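Local atomic coordinates of glutathione S-transferase delta (PDB entry 3VK9), a protein that probably catalyses the conjugation of glutathione to electrophilic compounds, as a homodimeric delta-class glutathione transferase. Residues Gly104-Arg109 against Gln133-Leu138; Asp112-Gln117 against Leu168-Ile173; Gln51-Thr56 against Ser63-Arg68; Gln146-Gly151 against Glu186-Thr191. All blocks are in the same frame, centred on the assembly; numbering follows the deposited sequence.

Contact 1 (Gly104-Arg109 against Gln133-Leu138); sequences GTLYQR and QEALQL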
loop_
_atom_site.group_PDB
_atom_site.type_symbol
_atom_site.label_atom_id
_atom_site.label_comp_id
_atom_site.label_asym_id
_atom_site.label_seq_id
_atom_site.Cartn_x
_atom_site.Cartn_y
_atom_site.Cartn_z
ATOM N N GLY A 104 -1.076 4.226 1.511
ATOM C CA GLY A 104 -2.270 4.677 0.810
ATOM C C GLY A 104 -2.944 5.903 1.388
ATOM O O GLY A 104 -3.696 6.602 0.706
ATOM N N THR A 105 -2.669 6.174 2.654
ATOM C CA THR A 105 -3.339 7.273 3.321
ATOM C C THR A 105 -2.379 8.324 3.863
ATOM O O THR A 105 -2.345 9.443 3.355
ATOM C CB THR A 105 -4.265 6.775 4.453
ATOM O OG1 THR A 105 -5.255 5.892 3.901
ATOM C CG2 THR A 105 -4.967 7.955 5.149
ATOM N N LEU A 106 -1.590 7.975 4.876
ATOM C CA LEU A 106 -0.766 8.979 5.538
ATOM C C LEU A 106 0.290 9.553 4.602
ATOM O O LEU A 106 0.330 10.765 4.356
ATOM C CB LEU A 106 -0.129 8.440 6.828
ATOM C CG LEU A 106 0.362 9.549 7.767
ATOM C CD1 LEU A 106 -0.035 9.261 9.199
ATOM C CD2 LEU A 106 1.874 9.788 7.646
ATOM N N TYR A 107 1.138 8.694 4.062
ATOM C CA TYR A 107 2.213 9.211 3.240
ATOM C C TYR A 107 1.688 9.739 1.903
ATOM O O TYR A 107 2.185 10.725 1.371
ATOM C CB TYR A 107 3.343 8.189 3.057
ATOM C CG TYR A 107 4.517 8.816 2.354
ATOM C CD1 TYR A 107 5.429 9.587 3.051
ATOM C CD2 TYR A 107 4.683 8.683 0.990
ATOM C CE1 TYR A 107 6.492 10.201 2.408
ATOM C CE2 TYR A 107 5.751 9.297 0.334
ATOM C CZ TYR A 107 6.651 10.050 1.055
ATOM O OH TYR A 107 7.712 10.655 0.420
ATOM N N GLN A 108 0.646 9.112 1.381
ATOM C CA GLN A 108 0.047 9.588 0.143
ATOM C C GLN A 108 -0.473 11.008 0.317
ATOM O O GLN A 108 -0.247 11.867 -0.523
ATOM C CB GLN A 108 -1.088 8.659 -0.299
ATOM C CG GLN A 108 -1.698 9.050 -1.624
ATOM C CD GLN A 108 -0.691 8.957 -2.761
ATOM O OE1 GLN A 108 -0.158 7.878 -3.054
ATOM N NE2 GLN A 108 -0.408 10.094 -3.394
ATOM N N ARG A 109 -1.173 11.249 1.416
ATOM C CA ARG A 109 -1.758 12.557 1.651
ATOM C C ARG A 109 -0.672 13.582 1.852
ATOM O O ARG A 109 -0.769 14.694 1.330
ATOM C CB ARG A 109 -2.719 12.520 2.843
ATOM C CG ARG A 109 -3.994 11.794 2.480
ATOM C CD ARG A 109 -4.903 11.590 3.655
ATOM N NE ARG A 109 -6.102 10.881 3.233
ATOM C CZ ARG A 109 -7.243 10.897 3.905
ATOM N NH1 ARG A 109 -7.330 11.604 5.018
ATOM N NH2 ARG A 109 -8.293 10.222 3.456
ATOM N N GLN A 133 -4.209 16.333 8.112
ATOM C CA GLN A 133 -4.670 16.408 9.500
ATOM C C GLN A 133 -5.544 15.186 9.810
ATOM O O GLN A 133 -5.416 14.574 10.871
ATOM C CB GLN A 133 -5.453 17.708 9.772
ATOM C CG GLN A 133 -4.676 19.004 9.443
ATOM C CD GLN A 133 -3.452 19.218 10.339
ATOM O OE1 GLN A 133 -3.336 18.617 11.409
ATOM N NE2 GLN A 133 -2.533 20.084 9.900
ATOM N N GLU A 134 -6.433 14.830 8.883
ATOM C CA GLU A 134 -7.329 13.690 9.109
ATOM C C GLU A 134 -6.549 12.371 9.181
ATOM O O GLU A 134 -6.921 11.457 9.911
ATOM C CB GLU A 134 -8.400 13.598 8.014
ATOM C CG GLU A 134 -9.292 14.816 7.894
ATOM C CD GLU A 134 -10.160 14.789 6.636
ATOM O OE1 GLU A 134 -9.997 13.860 5.803
ATOM O OE2 GLU A 134 -11.006 15.705 6.485
ATOM N N ALA A 135 -5.480 12.254 8.403
ATOM C CA ALA A 135 -4.667 11.049 8.491
ATOM C C ALA A 135 -4.018 10.964 9.885
ATOM O O ALA A 135 -3.963 9.902 10.502
ATOM C CB ALA A 135 -3.633 11.037 7.412
ATOM N N LEU A 136 -3.557 12.103 10.382
ATOM C CA LEU A 136 -2.938 12.167 11.696
ATOM C C LEU A 136 -3.940 11.906 12.813
ATOM O O LEU A 136 -3.596 11.319 13.831
ATOM C CB LEU A 136 -2.264 13.528 11.899
ATOM C CG LEU A 136 -0.926 13.760 11.179
ATOM C CD1 LEU A 136 -0.525 15.252 11.189
ATOM C CD2 LEU A 136 0.167 12.901 11.798
ATOM N N GLN A 137 -5.168 12.377 12.633
ATOM C CA GLN A 137 -6.233 12.106 13.590
ATOM C C GLN A 137 -6.526 10.607 13.673
ATOM O O GLN A 137 -6.715 10.063 14.757
ATOM C CB GLN A 137 -7.500 12.887 13.221
ATOM C CG GLN A 137 -7.381 14.378 13.508
ATOM C CD GLN A 137 -8.277 15.237 12.625
ATOM O OE1 GLN A 137 -9.297 14.769 12.101
ATOM N NE2 GLN A 137 -7.891 16.503 12.449
ATOM N N LEU A 138 -6.545 9.943 12.526
ATOM C CA LEU A 138 -6.677 8.485 12.482
ATOM C C LEU A 138 -5.515 7.801 13.212
ATOM O O LEU A 138 -5.722 6.850 13.978
ATOM C CB LEU A 138 -6.760 7.995 11.035
ATOM C CG LEU A 138 -8.071 8.339 10.305
ATOM C CD1 LEU A 138 -7.961 8.035 8.801
ATOM C CD2 LEU A 138 -9.247 7.578 10.913
#
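The methyl group of A135 lies against the backbone turn of L106, its CB 4.0 Å from L106 CA, and T105 and R109 flank it with apolar parts of their side chains. This is a roughly antiparallel helix pair in the all-helical C-terminal domain of a glutathione transferase: the axes of the two short segments make an angle of 143° between their N-to-C directions and approach to 9.0 Å. The small alanine allows that approach, since L106 CA and A135 CA are only 5.3 Å apart. T105 brings its methyl rather than its hydroxyl, CG2 standing 4.0 Å from A135 CB, while OG1 is hydrogen-bonded to NE2 of Q51 of the second subunit. R109 adds its aliphatic stem: CG lies anti to the carbonyl carbon (chi1 -73°), and the chain then runs extended to NE, passing A135 CB with CD at 4.0 Å. Its guanidinium has T105 CG2 over one face, 3.7 Å above the plane and offset toward the rim, so the flat group is backed by a methyl as it leaves the apolar seam. Beyond lies the polar border, where R109 NH1 forms a long salt bridge of 3.6 Å with E134 OE1. The two side chains cross at about a right angle with their planes 60° apart, which excludes a flat two-pronged pairing. NH1 has a firmer partner in the backbone oxygen of K131, one turn earlier on helix 126-142. At the guanidinium edge, E134 CB sits in plane, 3.8 Å from NH1.

Contact 2 (Asp112-Gln117 against Leu168-Ile173); sequences DYFYPQ and LEASDI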
loop_
_atom_site.group_PDB
_atom_site.type_symbol
_atom_site.label_atom_id
_atom_site.label_comp_id
_atom_site.label_asym_id
_atom_site.label_seq_id
_atom_site.Cartn_x
_atom_site.Cartn_y
_atom_site.Cartn_z
ATOM N N ASP A 112 0.907 14.318 -1.443
ATOM C CA ASP A 112 0.008 15.161 -2.250
ATOM C C ASP A 112 0.046 16.620 -1.825
ATOM O O ASP A 112 -0.046 17.541 -2.651
ATOM C CB ASP A 112 -1.438 14.649 -2.200
ATOM C CG ASP A 112 -1.634 13.374 -3.007
ATOM O OD1 ASP A 112 -0.718 13.005 -3.778
ATOM O OD2 ASP A 112 -2.705 12.741 -2.871
ATOM N N TYR A 113 0.184 16.824 -0.522
ATOM C CA TYR A 113 0.175 18.155 0.053
ATOM C C TYR A 113 1.504 18.876 -0.152
ATOM O O TYR A 113 1.539 20.052 -0.534
ATOM C CB TYR A 113 -0.110 18.051 1.559
ATOM C CG TYR A 113 0.082 19.354 2.286
ATOM C CD1 TYR A 113 -0.735 20.445 2.011
ATOM C CD2 TYR A 113 1.072 19.496 3.259
ATOM C CE1 TYR A 113 -0.574 21.646 2.671
ATOM C CE2 TYR A 113 1.237 20.700 3.933
ATOM C CZ TYR A 113 0.410 21.769 3.633
ATOM O OH TYR A 113 0.555 22.979 4.290
ATOM N N PHE A 114 2.590 18.148 0.100
ATOM C CA PHE A 114 3.924 18.738 0.250
ATOM C C PHE A 114 4.773 18.845 -1.021
ATOM O O PHE A 114 5.416 19.865 -1.248
ATOM C CB PHE A 114 4.699 17.977 1.330
ATOM C CG PHE A 114 5.908 18.712 1.850
ATOM C CD1 PHE A 114 5.823 20.039 2.208
ATOM C CD2 PHE A 114 7.127 18.066 1.991
ATOM C CE1 PHE A 114 6.936 20.716 2.695
ATOM C CE2 PHE A 114 8.238 18.732 2.481
ATOM C CZ PHE A 114 8.142 20.053 2.830
ATOM N N TYR A 115 4.798 17.794 -1.837
ATOM C CA TYR A 115 5.746 17.747 -2.950
ATOM C C TYR A 115 5.424 18.695 -4.109
ATOM O O TYR A 115 6.333 19.152 -4.799
ATOM C CB TYR A 115 5.971 16.307 -3.426
ATOM C CG TYR A 115 6.692 15.442 -2.401
ATOM C CD1 TYR A 115 7.707 15.965 -1.607
ATOM C CD2 TYR A 115 6.355 14.111 -2.224
ATOM C CE1 TYR A 115 8.369 15.176 -0.667
ATOM C CE2 TYR A 115 7.010 13.316 -1.292
ATOM C CZ TYR A 115 8.013 13.855 -0.514
ATOM O OH TYR A 115 8.663 13.066 0.415
ATOM N N PRO A 116 4.135 18.998 -4.329
ATOM C CA PRO A 116 3.834 20.098 -5.249
ATOM C C PRO A 116 4.466 21.416 -4.790
ATOM O O PRO A 116 4.906 22.197 -5.634
ATOM C CB PRO A 116 2.308 20.200 -5.183
ATOM C CG PRO A 116 1.864 18.808 -4.866
ATOM C CD PRO A 116 2.923 18.248 -3.946
ATOM N N GLN A 117 4.509 21.664 -3.482
ATOM C CA GLN A 117 5.099 22.906 -2.980
ATOM C C GLN A 117 6.616 22.918 -3.145
ATOM O O GLN A 117 7.214 23.948 -3.461
ATOM C CB GLN A 117 4.757 23.111 -1.509
ATOM C CG GLN A 117 3.289 22.964 -1.170
ATOM C CD GLN A 117 3.043 23.245 0.299
ATOM O OE1 GLN A 117 3.425 24.302 0.802
ATOM N NE2 GLN A 117 2.433 22.289 1.002
ATOM N N LEU A 168 7.412 14.859 7.971
ATOM C CA LEU A 168 6.537 16.025 8.129
ATOM C C LEU A 168 7.238 17.198 8.818
ATOM O O LEU A 168 6.769 18.330 8.743
ATOM C CB LEU A 168 5.278 15.659 8.938
ATOM C CG LEU A 168 4.051 15.118 8.203
ATOM C CD1 LEU A 168 4.429 13.901 7.379
ATOM C CD2 LEU A 168 2.938 14.767 9.195
ATOM N N GLU A 169 8.342 16.925 9.507
ATOM C CA GLU A 169 9.104 17.989 10.159
ATOM C C GLU A 169 9.714 18.952 9.137
ATOM O O GLU A 169 10.139 20.044 9.480
ATOM C CB GLU A 169 10.207 17.411 11.057
ATOM C CG GLU A 169 9.716 16.586 12.243
ATOM C CD GLU A 169 10.863 16.180 13.163
ATOM O OE1 GLU A 169 12.017 16.511 12.836
ATOM O OE2 GLU A 169 10.627 15.543 14.204
ATOM N N ALA A 170 9.761 18.546 7.876
ATOM C CA ALA A 170 10.276 19.427 6.837
ATOM C C ALA A 170 9.212 20.413 6.358
ATOM O O ALA A 170 9.509 21.323 5.604
ATOM C CB ALA A 170 10.826 18.621 5.673
ATOM N N SER A 171 7.975 20.223 6.809
ATOM C CA SER A 171 6.837 21.010 6.338
ATOM C C SER A 171 6.214 21.791 7.484
ATOM O O SER A 171 6.763 21.854 8.576
ATOM C CB SER A 171 5.761 20.081 5.778
ATOM O OG SER A 171 5.154 19.365 6.850
ATOM N N ASP A 172 5.040 22.352 7.225
ATOM C CA ASP A 172 4.321 23.115 8.235
ATOM C C ASP A 172 3.223 22.312 8.947
ATOM O O ASP A 172 2.359 22.881 9.613
ATOM C CB ASP A 172 3.758 24.414 7.638
ATOM C CG ASP A 172 2.620 24.173 6.646
ATOM O OD1 ASP A 172 2.364 23.017 6.264
ATOM O OD2 ASP A 172 1.988 25.162 6.232
ATOM N N ILE A 173 3.261 20.990 8.820
ATOM C CA ILE A 173 2.295 20.161 9.521
ATOM C C ILE A 173 2.786 19.869 10.935
ATOM O O ILE A 173 3.796 19.179 11.139
ATOM C CB ILE A 173 2.023 18.840 8.784
ATOM C CG1 ILE A 173 1.479 19.110 7.376
ATOM C CG2 ILE A 173 1.044 17.995 9.562
ATOM C CD1 ILE A 173 0.140 19.834 7.349
#
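F114 and S171 mark the nearest backbone approach, their CA atoms 7.1 Å apart, where helix 89-119 passes the short 3-10 turn and loop that follow helix 156-167. The helix is kinked here: P116 has no backbone N-H to give, and the N of Q117 makes no bond to the turn before beyond a weak one to F114 O. F114 presents one ring face to S171, whose CB makes a CH-pi contact 3.7 Å from the ring centroid, offset toward the rim carried by CD1 and CE1. A170 meets the ring elsewhere, its CB 4.1 Å from F114 CE2. With its methylene on the ring, S171 turns OG back into its own loop; chi1 of 71° sets the hydroxyl between the backbone N and the carbonyl carbon. There OG accepts from I173 N (3.2 Å), an ST turn, and donates to L168 O (2.7 Å), so the hydroxyl is held within its own loop. Y113 reaches D172 by its hydroxyl, OH donating to the syn lone pair of OD1 at 2.7 Å. Ring and carboxylate are nearly coplanar, 12° apart, and N129 ND2 is a second partner of the OH. I173 CD1 packs against Y113 CE2 at 3.7 Å. Q117 lays NE2 over the centre of the Y113 ring while giving an almost straight bond (171°) to Y113 O, 2.9 Å away. Helix 126-142 closes the side of Y113 and I173 through V132, Q133 and L136; the C-terminal helix 195-213 meets F114 through V210 and A170 through F206.

Contact 3 (Gln51-Thr56 against Ser63-Arg68); sequences QHTVPT and SIWESR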
loop_
_atom_site.group_PDB
_atom_site.type_symbol
_atom_site.label_atom_id
_atom_site.label_comp_id
_atom_site.label_asym_id
_atom_site.label_seq_id
_atom_site.Cartn_x
_atom_site.Cartn_y
_atom_site.Cartn_z
ATOM N N GLN A 51 10.566 0.661 -12.410
ATOM C CA GLN A 51 9.817 1.789 -11.868
ATOM C C GLN A 51 10.771 2.904 -11.449
ATOM O O GLN A 51 10.336 3.961 -10.991
ATOM C CB GLN A 51 8.958 1.349 -10.676
ATOM C CG GLN A 51 7.876 2.354 -10.324
ATOM C CD GLN A 51 6.766 1.745 -9.502
ATOM O OE1 GLN A 51 6.721 0.526 -9.302
ATOM N NE2 GLN A 51 5.854 2.593 -9.021
ATOM N N HIS A 52 12.071 2.653 -11.611
ATOM C CA HIS A 52 13.108 3.635 -11.302
ATOM C C HIS A 52 12.896 4.429 -10.013
ATOM O O HIS A 52 12.965 5.656 -10.014
ATOM C CB HIS A 52 13.399 4.575 -12.493
ATOM C CG HIS A 52 12.220 5.357 -12.990
ATOM N ND1 HIS A 52 11.780 6.517 -12.384
ATOM C CD2 HIS A 52 11.437 5.192 -14.084
ATOM C CE1 HIS A 52 10.760 7.011 -13.059
ATOM N NE2 HIS A 52 10.527 6.223 -14.094
ATOM N N THR A 53 12.660 3.710 -8.918
ATOM C CA THR A 53 12.509 4.311 -7.596
ATOM C C THR A 53 13.557 3.763 -6.635
ATOM O O THR A 53 14.283 2.807 -6.953
ATOM C CB THR A 53 11.137 3.975 -6.997
ATOM O OG1 THR A 53 10.993 2.551 -6.920
ATOM C CG2 THR A 53 9.998 4.575 -7.852
ATOM N N VAL A 54 13.636 4.379 -5.460
ATOM C CA VAL A 54 14.370 3.799 -4.339
ATOM C C VAL A 54 13.396 3.643 -3.192
ATOM O O VAL A 54 12.417 4.382 -3.113
ATOM C CB VAL A 54 15.550 4.669 -3.909
ATOM C CG1 VAL A 54 16.660 4.637 -4.986
ATOM C CG2 VAL A 54 15.095 6.079 -3.655
ATOM N N PRO A 55 13.650 2.671 -2.302
ATOM C CA PRO A 55 14.817 1.787 -2.354
ATOM C C PRO A 55 14.620 0.631 -3.323
ATOM O O PRO A 55 13.483 0.292 -3.659
ATOM C CB PRO A 55 14.865 1.227 -0.935
ATOM C CG PRO A 55 13.418 1.113 -0.559
ATOM C CD PRO A 55 12.772 2.347 -1.161
ATOM N N THR A 56 15.714 0.008 -3.750
ATOM C CA THR A 56 15.607 -1.272 -4.437
ATOM C C THR A 56 16.527 -2.275 -3.740
ATOM O O THR A 56 17.745 -2.066 -3.640
ATOM C CB THR A 56 15.973 -1.174 -5.948
ATOM O OG1 THR A 56 15.214 -0.127 -6.569
ATOM C CG2 THR A 56 15.705 -2.486 -6.667
ATOM N N SER A 63 14.844 -8.867 -7.201
ATOM C CA SER A 63 14.824 -7.434 -7.030
ATOM C C SER A 63 13.423 -7.025 -6.564
ATOM O O SER A 63 12.431 -7.336 -7.226
ATOM C CB SER A 63 15.180 -6.758 -8.359
ATOM O OG SER A 63 14.982 -5.364 -8.289
ATOM N N ILE A 64 13.328 -6.343 -5.425
ATOM C CA ILE A 64 12.040 -5.775 -5.006
ATOM C C ILE A 64 12.207 -4.357 -4.480
ATOM O O ILE A 64 13.187 -4.052 -3.795
ATOM C CB ILE A 64 11.338 -6.634 -3.947
ATOM C CG1 ILE A 64 12.205 -6.778 -2.708
ATOM C CG2 ILE A 64 10.998 -8.016 -4.503
ATOM C CD1 ILE A 64 11.490 -7.483 -1.592
ATOM N N TRP A 65 11.253 -3.487 -4.796
ATOM C CA TRP A 65 11.446 -2.070 -4.532
ATOM C C TRP A 65 10.382 -1.335 -3.699
ATOM O O TRP A 65 10.547 -0.156 -3.390
ATOM C CB TRP A 65 11.714 -1.319 -5.835
ATOM C CG TRP A 65 10.664 -1.479 -6.905
ATOM C CD1 TRP A 65 9.568 -0.682 -7.107
ATOM C CD2 TRP A 65 10.632 -2.477 -7.942
ATOM N NE1 TRP A 65 8.859 -1.124 -8.195
ATOM C CE2 TRP A 65 9.487 -2.222 -8.724
ATOM C CE3 TRP A 65 11.450 -3.559 -8.273
ATOM C CZ2 TRP A 65 9.142 -3.006 -9.814
ATOM C CZ3 TRP A 65 11.108 -4.339 -9.366
ATOM C CH2 TRP A 65 9.967 -4.056 -10.125
ATOM N N GLU A 66 9.303 -2.009 -3.340
ATOM C CA GLU A 66 8.354 -1.392 -2.430
ATOM C C GLU A 66 8.910 -1.560 -1.016
ATOM O O GLU A 66 9.064 -2.681 -0.537
ATOM C CB GLU A 66 6.980 -2.045 -2.581
ATOM C CG GLU A 66 6.316 -1.725 -3.924
ATOM C CD GLU A 66 5.780 -0.279 -3.974
ATOM O OE1 GLU A 66 5.600 0.328 -2.894
ATOM O OE2 GLU A 66 5.551 0.248 -5.083
ATOM N N SER A 67 9.220 -0.442 -0.367
ATOM C CA SER A 67 9.825 -0.461 0.957
ATOM C C SER A 67 9.030 -1.397 1.862
ATOM O O SER A 67 9.598 -2.165 2.625
ATOM C CB SER A 67 9.848 0.943 1.563
ATOM O OG SER A 67 8.536 1.471 1.613
ATOM N N ARG A 68 7.710 -1.336 1.756
ATOM C CA ARG A 68 6.847 -2.093 2.665
ATOM C C ARG A 68 6.830 -3.593 2.409
ATOM O O ARG A 68 6.528 -4.358 3.314
ATOM C CB ARG A 68 5.438 -1.479 2.705
ATOM C CG ARG A 68 5.488 -0.050 3.276
ATOM C CD ARG A 68 4.234 0.757 2.991
ATOM N NE ARG A 68 4.415 2.165 3.332
ATOM C CZ ARG A 68 4.917 3.073 2.498
ATOM N NH1 ARG A 68 5.299 2.722 1.266
ATOM N NH2 ARG A 68 5.059 4.332 2.900
HETATM O O HOH W 1 5.516 -0.952 -7.324
HETATM O O HOH W 2 9.723 2.085 -4.607
#
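Hydrogen bonds between side chains centre on the indole of W65, whose NE1 donates to Q51 OE1 at 2.9 Å. The N-H points well at the oxygen (163°), and OE1 lies near the ring plane. The amide and ring planes are 83° apart, and the donor stands well above the amide's own plane, not on a lone pair of OE1. Water mediates two further links. One molecule donates to both Q51 OE1 and E66 OE2, giving the glutamine oxygen a second donor; the other donates to W65 O (2.7 Å) and bonds T53 OG1, a hydroxyl also held by N49. Van der Waals packing fills the rest. Q51, extended beyond CG, crosses the W65 side chain at about a right angle, with CB 3.5 Å from W65 NE1, and T53, likewise crossing it, brings OG1 to 3.5 Å from W65 CD1. T56 lies alongside W65, its OG1 3.8 Å from W65 CB and hydrogen-bonded to Y45 and N49. On its other branch, CG2 sits 3.4 Å from S63 OG, which bonds L48 O. The backbones meet without a bond at P55 O and W65 O, two acceptors 3.0 Å apart. The peptide before P55 is cis, the cis-proline of the thioredoxin fold, and this loop lies beside the glutathione site in related transferases. Segment 51-56 leads from helix 43-48 into strand 56-59, and segment 63-68 leaves edge strand 62-64 to start helix 67-78, with E66 at the N-cap. P13 of helix 12-24 touches both P55 and S67, and Q97 of the second subunit packs on W65.

Contact 4 (Gln146-Gly151 against Glu186-Thr191); sequences QKYVAG and ETVKST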
loop_
_atom_site.group_PDB
_atom_site.type_symbol
_atom_site.label_atom_id
_atom_site.label_comp_id
_atom_site.label_asym_id
_atom_site.label_seq_id
_atom_site.Cartn_x
_atom_site.Cartn_y
_atom_site.Cartn_z
ATOM N N GLN A 146 -2.401 2.846 23.444
ATOM C CA GLN A 146 -1.407 1.933 22.871
ATOM C C GLN A 146 0.005 2.514 22.827
ATOM O O GLN A 146 0.208 3.654 22.409
ATOM C CB GLN A 146 -1.838 1.549 21.453
ATOM C CG GLN A 146 -3.202 0.892 21.428
ATOM C CD GLN A 146 -3.133 -0.580 21.776
ATOM O OE1 GLN A 146 -2.222 -1.292 21.341
ATOM N NE2 GLN A 146 -4.100 -1.047 22.556
ATOM N N LYS A 147 0.985 1.717 23.236
ATOM C CA LYS A 147 2.391 2.112 23.158
ATOM C C LYS A 147 2.883 2.206 21.719
ATOM O O LYS A 147 3.599 3.138 21.355
ATOM C CB LYS A 147 3.253 1.087 23.897
ATOM C CG LYS A 147 4.699 1.515 24.138
ATOM C CD LYS A 147 5.449 0.377 24.832
ATOM C CE LYS A 147 6.562 0.845 25.753
ATOM N NZ LYS A 147 7.687 1.466 25.027
ATOM N N TYR A 148 2.520 1.211 20.915
ATOM C CA TYR A 148 2.948 1.143 19.525
ATOM C C TYR A 148 1.729 1.075 18.626
ATOM O O TYR A 148 0.605 0.933 19.096
ATOM C CB TYR A 148 3.854 -0.076 19.301
ATOM C CG TYR A 148 5.191 0.006 20.009
ATOM C CD1 TYR A 148 6.183 0.870 19.552
ATOM C CD2 TYR A 148 5.464 -0.771 21.134
ATOM C CE1 TYR A 148 7.410 0.956 20.186
ATOM C CE2 TYR A 148 6.707 -0.697 21.787
ATOM C CZ TYR A 148 7.674 0.178 21.302
ATOM O OH TYR A 148 8.912 0.284 21.912
ATOM N N VAL A 149 1.954 1.158 17.323
ATOM C CA VAL A 149 0.865 1.397 16.389
ATOM C C VAL A 149 0.148 0.099 15.996
ATOM O O VAL A 149 -0.984 0.124 15.517
ATOM C CB VAL A 149 1.371 2.176 15.139
ATOM C CG1 VAL A 149 2.027 1.227 14.134
ATOM C CG2 VAL A 149 0.239 2.966 14.494
ATOM N N ALA A 150 0.801 -1.036 16.206
ATOM C CA ALA A 150 0.202 -2.311 15.809
ATOM C C ALA A 150 0.519 -3.400 16.830
ATOM O O ALA A 150 1.166 -4.413 16.532
ATOM C CB ALA A 150 0.664 -2.710 14.417
ATOM N N GLY A 151 0.059 -3.180 18.047
ATOM C CA GLY A 151 0.231 -4.175 19.079
ATOM C C GLY A 151 1.171 -3.690 20.156
ATOM O O GLY A 151 1.628 -2.545 20.124
ATOM N N GLU A 186 8.038 9.811 20.250
ATOM C CA GLU A 186 9.119 9.760 21.222
ATOM C C GLU A 186 9.510 8.334 21.598
ATOM O O GLU A 186 10.687 8.015 21.680
ATOM C CB GLU A 186 8.756 10.535 22.491
ATOM C CG GLU A 186 9.871 10.497 23.518
ATOM C CD GLU A 186 9.506 11.165 24.820
ATOM O OE1 GLU A 186 8.298 11.344 25.090
ATOM O OE2 GLU A 186 10.435 11.495 25.579
ATOM N N THR A 187 8.518 7.483 21.835
ATOM C CA THR A 187 8.783 6.097 22.200
ATOM C C THR A 187 9.608 5.392 21.120
ATOM O O THR A 187 10.583 4.700 21.404
ATOM C CB THR A 187 7.464 5.287 22.393
ATOM O OG1 THR A 187 6.665 5.877 23.425
ATOM C CG2 THR A 187 7.769 3.830 22.755
ATOM N N VAL A 188 9.210 5.571 19.871
ATOM C CA VAL A 188 9.880 4.868 18.786
ATOM C C VAL A 188 11.308 5.393 18.604
ATOM O O VAL A 188 12.243 4.613 18.469
ATOM C CB VAL A 188 9.051 4.897 17.506
ATOM C CG1 VAL A 188 9.847 4.323 16.323
ATOM C CG2 VAL A 188 7.766 4.084 17.727
ATOM N N LYS A 189 11.478 6.707 18.681
ATOM C CA LYS A 189 12.806 7.313 18.623
ATOM C C LYS A 189 13.769 6.673 19.623
ATOM O O LYS A 189 14.937 6.427 19.311
ATOM C CB LYS A 189 12.711 8.811 18.927
ATOM C CG LYS A 189 12.286 9.679 17.766
ATOM C CD LYS A 189 11.856 11.038 18.283
ATOM C CE LYS A 189 12.360 12.180 17.424
ATOM N NZ LYS A 189 12.075 13.469 18.137
ATOM N N SER A 190 13.274 6.407 20.831
ATOM C CA SER A 190 14.106 5.907 21.920
ATOM C C SER A 190 14.175 4.387 21.985
ATOM O O SER A 190 14.894 3.830 22.819
ATOM C CB SER A 190 13.589 6.429 23.264
ATOM O OG SER A 190 13.147 7.762 23.141
ATOM N N THR A 191 13.415 3.708 21.136
ATOM C CA THR A 191 13.414 2.244 21.196
ATOM C C THR A 191 13.814 1.530 19.906
ATOM O O THR A 191 14.246 0.376 19.941
ATOM C CB THR A 191 12.076 1.673 21.737
ATOM O OG1 THR A 191 10.980 2.180 20.974
ATOM C CG2 THR A 191 11.888 2.049 23.213
HETATM O O HOH W 3 4.263 5.073 23.099
#
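Y148 points its hydroxyl at T191 of segment 186-191, where OH donates to T191 OG1 over 3.0 Å. The acceptor lies in the plane of the ring, at its edge, and the two side chains come from opposite directions. V188 CG2 meets another part of the same edge, 4.0 Å from Y148 CE1, while the methyl of T187 approaches the phenol at a slant, CG2 being 3.8 Å from OH. The exposed K147 crosses T187 at about a right angle, its chain bent so that NZ comes 3.3 Å from T187 CG2. The next shell fixes these groups. T191 OG1, placed between backbone N and carbonyl carbon by chi1 of 54°, donates in turn to T187 O at 2.6 Å; the two bonds run in series from Y148 through T191 to the helix backbone. T187 OG1 bonds R183 O one turn back and also a water that donates to K147 O at 2.7 Å, tying the loop backbone to the helix. Farther out, R183 NH1 holds Q146 O, and D158 OD1 accepts from V149 N. T155 and D158 are spaced as in the N-capping box conserved in this family, consistent with a cap on helix 156-167; G151 fits the same sequence pattern. The loop joins helices 126-142 and 156-167 and packs against helix 179-191: L154 and D158 touch Y148, I162 touches V188, and A150 rests on helix 89-119.

Overall arrangement
Contact 3 comes first along the chain and belongs to the thioredoxin-like N-terminal domain; the other three lie in the helical C-terminal domain. Contacts 1 and 2 have centres 12 Å apart; their first segments follow each other on helix 89-119, their four segments alternate along the chain, and they touch, L136 packing on I173 and Y107 OH lying 2.6 Å from Y115 OH. Contact 4 lies farther off, its centre 18 Å from contact 1 and on the opposite side of the chain's centre from contact 3. Contacts 1 and 3, centres 22 Å apart, touch where Y107 packs on R68; across the dimer T105 meets Q51 of the second subunit, linking unlike domains of the two subunits.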